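Local atomic coordinates of bacterial transferase hexapeptide (Three repeats) family protein (Acinetobacter baumannii, PDB entry 4M9C), a protein that probably transfers an acetyl group from acetyl-CoA to a UDP-linked amino sugar, a step in making UDP-N,N'-diacetylbacillosamine. Residues Gly6-Ser11 and Val80-Lys85; Gly14-Pro19 and Ala130-Tyr135. All blocks are in the same frame, centred on the assembly; numbering follows the deposited sequence. Where two conformers were deposited one is given.

Contact 1. Residues Gly6-Ser11 and Val80-Lys85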
ATOM      1  N   GLY A   6      20.470 -20.658  -2.382  1.00 25.78           N
ATOM      2  CA  GLY A   6      21.067 -19.736  -1.437  1.00 27.14           C
ATOM      3  C   GLY A   6      20.383 -18.384  -1.468  1.00 28.68           C
ATOM      4  O   GLY A   6      19.994 -17.898  -2.539  1.00 28.80           O
ATOM      5  N   VAL A   7      20.222 -17.785  -0.290  1.00 29.63           N
ATOM      6  CA  VAL A   7      19.788 -16.394  -0.185  1.00 28.37           C
ATOM      7  C   VAL A   7      21.026 -15.577   0.192  1.00 32.52           C
ATOM      8  O   VAL A   7      21.572 -15.733   1.289  1.00 29.64           O
ATOM      9  CB  VAL A   7      18.682 -16.217   0.890  1.00 26.15           C
ATOM     10  CG1 VAL A   7      18.364 -14.734   1.115  1.00 23.97           C
ATOM     11  CG2 VAL A   7      17.419 -17.004   0.512  1.00 22.98           C
ATOM     12  N   TYR A   8      21.480 -14.720  -0.718  1.00 28.25           N
ATOM     13  CA  TYR A   8      22.732 -14.001  -0.505  1.00 30.95           C
ATOM     14  C   TYR A   8      22.463 -12.744   0.298  1.00 29.55           C
ATOM     15  O   TYR A   8      21.840 -11.807  -0.192  1.00 29.99           O
ATOM     16  CB  TYR A   8      23.397 -13.658  -1.837  1.00 30.89           C
ATOM     17  CG  TYR A   8      24.922 -13.735  -1.804  1.00 36.08           C
ATOM     18  CD1 TYR A   8      25.643 -13.255  -0.718  1.00 33.12           C
ATOM     19  CD2 TYR A   8      25.629 -14.291  -2.867  1.00 32.16           C
ATOM     20  CE1 TYR A   8      27.031 -13.332  -0.689  1.00 36.04           C
ATOM     21  CE2 TYR A   8      27.003 -14.370  -2.850  1.00 34.76           C
ATOM     22  CZ  TYR A   8      27.703 -13.889  -1.763  1.00 39.01           C
ATOM     23  OH  TYR A   8      29.080 -13.975  -1.761  1.00 42.90           O
ATOM     24  N   GLY A   9      22.923 -12.742   1.543  1.00 32.13           N
ATOM     25  CA  GLY A   9      22.611 -11.675   2.476  1.00 30.83           C
ATOM     26  C   GLY A   9      21.815 -12.206   3.655  1.00 34.32           C
ATOM     27  O   GLY A   9      20.624 -12.493   3.528  1.00 33.41           O
ATOM     28  N   ALA A  10      22.473 -12.354   4.802  1.00 31.15           N
ATOM     29  CA  ALA A  10      21.804 -12.785   6.018  1.00 29.53           C
ATOM     30  C   ALA A  10      21.180 -11.575   6.699  1.00 32.33           C
ATOM     31  O   ALA A  10      20.056 -11.639   7.195  1.00 36.10           O
ATOM     32  CB  ALA A  10      22.777 -13.471   6.944  1.00 33.72           C
ATOM     33  N   SER A  11      21.900 -10.463   6.691  1.00 30.17           N
ATOM     34  CA  SER A  11      21.407  -9.228   7.303  1.00 32.55           C
ATOM     35  C   SER A  11      20.485  -8.494   6.341  1.00 31.69           C
ATOM     36  O   SER A  11      20.203  -8.988   5.245  1.00 32.63           O
ATOM     37  CB  SER A  11      22.571  -8.304   7.677  1.00 32.28           C
ATOM     38  OG  SER A  11      23.461  -8.952   8.563  1.00 52.23           O
ATOM     39  N   VAL A  80      26.734 -10.673  -8.471  1.00 31.80           N
ATOM     40  CA  VAL A  80      26.314 -11.317  -9.708  1.00 34.46           C
ATOM     41  C   VAL A  80      27.536 -11.751 -10.520  1.00 35.71           C
ATOM     42  O   VAL A  80      27.588 -12.875 -11.013  1.00 34.43           O
ATOM     43  CB  VAL A  80      25.414 -10.398 -10.560  1.00 32.18           C
ATOM     44  CG1 VAL A  80      25.257 -10.962 -11.953  1.00 34.74           C
ATOM     45  CG2 VAL A  80      24.043 -10.228  -9.903  1.00 30.45           C
ATOM     46  N   SER A  81      28.520 -10.860 -10.651  1.00 35.10           N
ATOM     47  CA  SER A  81      29.746 -11.182 -11.391  1.00 39.76           C
ATOM     48  C   SER A  81      30.454 -12.383 -10.765  1.00 37.45           C
ATOM     49  O   SER A  81      30.940 -13.274 -11.464  1.00 41.60           O
ATOM     50  CB  SER A  81      30.683  -9.975 -11.452  1.00 38.60           C
ATOM     51  OG  SER A  81      30.125  -8.936 -12.237  1.00 42.53           O
ATOM     52  N   LEU A  82      30.490 -12.399  -9.437  1.00 36.21           N
ATOM     53  CA  LEU A  82      30.986 -13.547  -8.689  1.00 41.46           C
ATOM     54  C   LEU A  82      30.198 -14.827  -9.002  1.00 40.91           C
ATOM     55  O   LEU A  82      30.791 -15.878  -9.238  1.00 42.71           O
ATOM     56  CB  LEU A  82      30.943 -13.246  -7.191  1.00 41.05           C
ATOM     57  CG  LEU A  82      31.642 -14.235  -6.262  1.00 46.21           C
ATOM     58  CD1 LEU A  82      33.126 -14.271  -6.581  1.00 45.35           C
ATOM     59  CD2 LEU A  82      31.408 -13.863  -4.803  1.00 41.04           C
ATOM     60  N   LEU A  83      28.866 -14.740  -9.003  1.00 39.07           N
ATOM     61  CA  LEU A  83      28.017 -15.915  -9.239  1.00 39.02           C
ATOM     62  C   LEU A  83      28.128 -16.449 -10.665  1.00 39.81           C
ATOM     63  O   LEU A  83      28.022 -17.655 -10.894  1.00 44.75           O
ATOM     64  CB  LEU A  83      26.541 -15.616  -8.940  1.00 39.22           C
ATOM     65  CG  LEU A  83      26.071 -15.350  -7.507  1.00 40.05           C
ATOM     66  CD1 LEU A  83      24.608 -14.911  -7.511  1.00 41.51           C
ATOM     67  CD2 LEU A  83      26.257 -16.562  -6.638  1.00 35.95           C
ATOM     68  N   GLU A  84      28.320 -15.555 -11.625  1.00 37.36           N
ATOM     69  CA  GLU A  84      28.451 -15.977 -13.015  1.00 43.71           C
ATOM     70  C   GLU A  84      29.704 -16.841 -13.215  1.00 47.28           C
ATOM     71  O   GLU A  84      29.664 -17.838 -13.936  1.00 49.89           O
ATOM     72  CB  GLU A  84      28.447 -14.768 -13.957  1.00 44.98           C
ATOM     73  CG  GLU A  84      27.137 -13.963 -13.946  1.00 45.47           C
ATOM     74  CD  GLU A  84      26.059 -14.570 -14.831  1.00 50.99           C
ATOM     75  OE1 GLU A  84      26.368 -15.522 -15.580  1.00 60.61           O
ATOM     76  OE2 GLU A  84      24.903 -14.091 -14.785  1.00 51.30           O
ATOM     77  N   LYS A  85      30.803 -16.470 -12.558  1.00 43.97           N
ATOM     78  CA  LYS A  85      32.050 -17.242 -12.632  1.00 47.98           C
ATOM     79  C   LYS A  85      31.836 -18.714 -12.296  1.00 47.57           C
ATOM     80  O   LYS A  85      32.434 -19.591 -12.918  1.00 53.99           O
ATOM     81  CB  LYS A  85      33.126 -16.662 -11.699  1.00 47.49           C
ATOM     82  CG  LYS A  85      33.912 -15.484 -12.273  1.00 50.66           C
TER

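Contact 2. Residues Gly14-Pro19 and Ala130-Tyr135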
ATOM      1  N   GLY A  14      17.561 -10.129   4.073  1.00 25.96           N
ATOM      2  CA  GLY A  14      17.699 -11.579   3.974  1.00 25.66           C
ATOM      3  C   GLY A  14      16.595 -12.375   4.649  1.00 25.22           C
ATOM      4  O   GLY A  14      16.052 -13.335   4.080  1.00 23.45           O
ATOM      5  N   LYS A  15      16.249 -11.989   5.871  1.00 24.18           N
ATOM      6  CA  LYS A  15      15.257 -12.748   6.620  1.00 26.11           C
ATOM      7  C   LYS A  15      13.848 -12.547   6.070  1.00 25.41           C
ATOM      8  O   LYS A  15      12.966 -13.360   6.317  1.00 24.54           O
ATOM      9  CB  LYS A  15      15.336 -12.412   8.111  1.00 28.38           C
ATOM     10  CG  LYS A  15      16.706 -12.745   8.715  1.00 27.49           C
ATOM     11  CD  LYS A  15      16.667 -12.707  10.235  1.00 32.29           C
ATOM     12  CE  LYS A  15      16.455 -11.290  10.747  1.00 29.84           C
ATOM     13  NZ  LYS A  15      17.569 -10.428  10.305  1.00 29.99           N
ATOM     14  N   GLU A  16      13.652 -11.457   5.328  1.00 24.43           N
ATOM     15  CA  GLU A  16      12.406 -11.213   4.605  1.00 22.47           C
ATOM     16  C   GLU A  16      12.354 -12.079   3.349  1.00 25.98           C
ATOM     17  O   GLU A  16      11.318 -12.668   3.012  1.00 24.92           O
ATOM     18  CB  GLU A  16      12.296  -9.726   4.205  1.00 22.42           C
ATOM     19  CG  GLU A  16      11.225  -9.455   3.145  1.00 26.14           C
ATOM     20  CD  GLU A  16      11.360  -8.080   2.480  1.00 29.38           C
ATOM     21  OE1 GLU A  16      12.495  -7.644   2.164  1.00 29.70           O
ATOM     22  OE2 GLU A  16      10.314  -7.437   2.272  1.00 26.94           O
ATOM     23  N   VAL A  17      13.481 -12.174   2.656  1.00 22.07           N
ATOM     24  CA  VAL A  17      13.491 -12.847   1.363  1.00 22.17           C
ATOM     25  C   VAL A  17      13.410 -14.366   1.497  1.00 25.58           C
ATOM     26  O   VAL A  17      12.790 -15.039   0.669  1.00 24.53           O
ATOM     27  CB  VAL A  17      14.718 -12.440   0.546  1.00 22.71           C
ATOM     28  CG1 VAL A  17      14.868 -13.330  -0.690  1.00 23.72           C
ATOM     29  CG2 VAL A  17      14.630 -10.945   0.175  1.00 24.09           C
ATOM     30  N   MET A  18      14.009 -14.912   2.550  1.00 23.80           N
ATOM     31  CA  MET A  18      14.010 -16.369   2.705  1.00 26.66           C
ATOM     32  C   MET A  18      12.591 -16.991   2.632  1.00 22.87           C
ATOM     33  O   MET A  18      12.374 -17.922   1.872  1.00 26.56           O
ATOM     34  CB  MET A  18      14.769 -16.818   3.961  1.00 21.57           C
ATOM     35  CG  MET A  18      14.710 -18.327   4.225  1.00 23.21           C
ATOM     36  SD  MET A  18      15.542 -19.276   2.931  1.00 26.56           S
ATOM     37  CE  MET A  18      17.266 -19.157   3.433  1.00 27.22           C
ATOM     38  N   PRO A  19      11.630 -16.490   3.427  1.00 22.99           N
ATOM     39  CA  PRO A  19      10.308 -17.125   3.348  1.00 22.36           C
ATOM     40  C   PRO A  19       9.621 -16.894   1.996  1.00 27.54           C
ATOM     41  O   PRO A  19       8.831 -17.730   1.559  1.00 24.79           O
ATOM     42  CB  PRO A  19       9.524 -16.466   4.489  1.00 23.56           C
ATOM     43  CG  PRO A  19      10.309 -15.240   4.860  1.00 24.92           C
ATOM     44  CD  PRO A  19      11.728 -15.557   4.562  1.00 26.04           C
ATOM     45  N   ALA A 130      12.209  -4.606  -5.729  1.00 23.35           N
ATOM     46  CA  ALA A 130      11.059  -3.807  -5.315  1.00 23.03           C
ATOM     47  C   ALA A 130      10.618  -4.291  -3.949  1.00 25.25           C
ATOM     48  O   ALA A 130      10.059  -5.380  -3.825  1.00 22.44           O
ATOM     49  CB  ALA A 130       9.927  -3.971  -6.293  1.00 20.70           C
ATOM     50  N   ASN A 131      10.873  -3.499  -2.919  1.00 21.98           N
ATOM     51  CA  ASN A 131      10.457  -3.875  -1.575  0.65 23.26           C
ATOM     52  C   ASN A 131       9.000  -3.535  -1.345  1.00 20.81           C
ATOM     53  O   ASN A 131       8.344  -2.966  -2.216  1.00 21.06           O
ATOM     54  CB  ASN A 131      11.327  -3.214  -0.501  0.65 23.73           C
ATOM     55  CG  ASN A 131      11.646  -4.165   0.654  0.65 27.03           C
ATOM     56  OD1 ASN A 131      10.766  -4.870   1.182  0.65 20.21           O
ATOM     57  ND2 ASN A 131      12.916  -4.206   1.032  0.65 28.39           N
ATOM     58  N   ILE A 132       8.502  -3.890  -0.171  1.00 21.39           N
ATOM     59  CA  ILE A 132       7.067  -3.836   0.098  1.00 19.76           C
ATOM     60  C   ILE A 132       6.364  -2.522  -0.236  1.00 22.25           C
ATOM     61  O   ILE A 132       6.863  -1.422   0.048  1.00 22.41           O
ATOM     62  CB  ILE A 132       6.749  -4.284   1.531  1.00 22.76           C
ATOM     63  CG1 ILE A 132       7.489  -3.428   2.547  1.00 20.07           C
ATOM     64  CG2 ILE A 132       7.166  -5.736   1.730  1.00 19.63           C
ATOM     65  CD1 ILE A 132       7.110  -3.789   3.972  1.00 22.88           C
ATOM     66  N   TYR A 133       5.206  -2.662  -0.871  1.00 25.73           N
ATOM     67  CA  TYR A 133       4.350  -1.531  -1.260  1.00 24.47           C
ATOM     68  C   TYR A 133       4.923  -0.651  -2.357  1.00 23.82           C
ATOM     69  O   TYR A 133       4.326   0.361  -2.678  1.00 28.48           O
ATOM     70  CB  TYR A 133       3.966  -0.652  -0.061  1.00 22.50           C
ATOM     71  CG  TYR A 133       3.287  -1.412   1.054  1.00 22.50           C
ATOM     72  CD1 TYR A 133       1.908  -1.619   1.048  1.00 21.50           C
ATOM     73  CD2 TYR A 133       4.023  -1.915   2.113  1.00 19.64           C
ATOM     74  CE1 TYR A 133       1.291  -2.313   2.068  1.00 19.08           C
ATOM     75  CE2 TYR A 133       3.424  -2.605   3.134  1.00 21.53           C
ATOM     76  CZ  TYR A 133       2.058  -2.806   3.108  1.00 23.20           C
ATOM     77  OH  TYR A 133       1.471  -3.495   4.139  1.00 22.97           O
ATOM     78  N   SER A 134       6.063  -1.014  -2.938  1.00 20.43           N
ATOM     79  CA  SER A 134       6.562  -0.229  -4.065  1.00 21.27           C
ATOM     80  C   SER A 134       5.842  -0.617  -5.364  1.00 24.53           C
ATOM     81  O   SER A 134       5.323  -1.729  -5.495  1.00 24.43           O
ATOM     82  CB  SER A 134       8.090  -0.332  -4.218  1.00 23.36           C
ATOM     83  OG  SER A 134       8.508  -1.639  -4.584  1.00 23.49           O
ATOM     84  N   TYR A 135       5.800   0.305  -6.320  1.00 21.82           N
ATOM     85  CA  TYR A 135       5.169   0.009  -7.601  1.00 21.77           C
ATOM     86  C   TYR A 135       5.826   0.725  -8.766  1.00 23.55           C
ATOM     87  O   TYR A 135       6.534   1.712  -8.585  1.00 23.42           O
ATOM     88  CB  TYR A 135       3.679   0.351  -7.558  1.00 20.36           C
ATOM     89  CG  TYR A 135       3.358   1.826  -7.500  1.00 23.44           C
ATOM     90  CD1 TYR A 135       3.531   2.644  -8.615  1.00 22.35           C
ATOM     91  CD2 TYR A 135       2.829   2.394  -6.350  1.00 21.05           C
ATOM     92  CE1 TYR A 135       3.209   4.005  -8.575  1.00 22.51           C
ATOM     93  CE2 TYR A 135       2.507   3.746  -6.301  1.00 22.93           C
ATOM     94  CZ  TYR A 135       2.701   4.544  -7.416  1.00 23.67           C
ATOM     95  OH  TYR A 135       2.381   5.882  -7.362  1.00 25.41           O
TER

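Contact 1. Residues Gly6-Ser11 and Val80-Lys85
Tyr8, at the end of strand 3-8, reaches with the far part of its ring to Leu82 and Leu83 on helix 73-85. The backbones stay well apart, the nearest CA atoms, those of Tyr8 and Val80, being 10.2 Å from each other. Side chains therefore make the whole junction, and they bury a modest 103 Å² between the two segments. The inner side is the buried one: CD2 of Leu83 lies at the edge of the tyrosine ring, near its plane, 4.4 Å from Tyr8 CE2. Leu83 also rests on Val66 and Ile68 of strand 63-68, and Tyr8 also touches Ile36 of strand 33-36, so this half is hydrophobic core. The outer side differs in being less enclosed, for Leu82 is partly exposed. There Tyr8 OH meets CD2 of Leu82 at 3.8 Å, and the two side chains cross at about a right angle. Leu82 sends its CG anti to the backbone N (chi1 -170°), which carries the branch across to the phenol oxygen; Tyr53 of helix 53-58 touches both leucines. Just past Tyr8 the chain turns through Gly9. A glycine-rich turn directly after the first strand is characteristic of Rossmann-like domains, in keeping with the family, and helix 73-85 covers one face of that sheet. The chemistry is van der Waals contact between methyl groups and the ring edge and hydroxyl, so it implies a fit governed by shape and burial and not by directional polar bonds.

Contact 2. Residues Gly14-Pro19 and Ala130-Tyr135
Glu16 of helix 14-24 faces Asn131 across a gap of 9.8 Å between their CA atoms, and Asn131 opens the type II beta turn that runs to Ser134, with Tyr133 at positive phi (69°). The glutamate bridges the gap by its length: CG is anti to the backbone N (chi1 165°) and the chain stays extended beyond it. Its carboxylate meets the Asn131 amide from the opposite direction, the two planes 27° apart. Glu16 OE2 comes to 2.8 Å from Asn131 OD1, and the same oxygen touches CG2 of Ile132 at 3.6 Å. Two acceptors this close form no bond as modelled; Asn131 was deposited in two conformers, so the polar reading of this pair is doubtful. In the conformer given, Asn131 OD1 also accepts from Ile132 N at 2.8 Å. The turn itself is more firmly defined by the backbone O of Asn131, which takes two donors. Ser134 N is one; the other is Ser134 OG, 2.7 Å from Asn131 O and on a lone pair in the carbonyl plane. The turn is a corner of the left-handed beta-helix, between strands 129-130 and 135-136. Cys113 touches both Glu16 and Asn131. The second subunit reaches the same region, where Lys15 forms a salt bridge with its Asp139 and Tyr133 OH a hydrogen bond with its Phe115 O. A buried carboxylate set against an amide oxygen would probably be unfavourable; the approach of two acceptors is then doubtful as modelled, and either the amide takes its other position or the carboxylate is perhaps protonated.

The centres of the two contacts lie about 17 Å apart, and their segments alternate along the chain: 6-11, 14-19, 80-85, then 130-135. Strand 3-8 leads directly into helix 14-24, so the first segments of contacts 1 and 2 are neighbours, and Val7 CG2 packs on Met18 CE at 3.6 Å. Contact 1 stays within the Rossmann-like N-terminal domain, joining its sheet to helix 73-85. Contact 2 leaves that domain, setting helix 14-24 against a corner of the left-handed beta-helix, beside a subunit boundary of the trimer. One strand-turn-helix unit thus serves both, its strand in contact 1 and its helix in contact 2, where the domain meets the beta-helix.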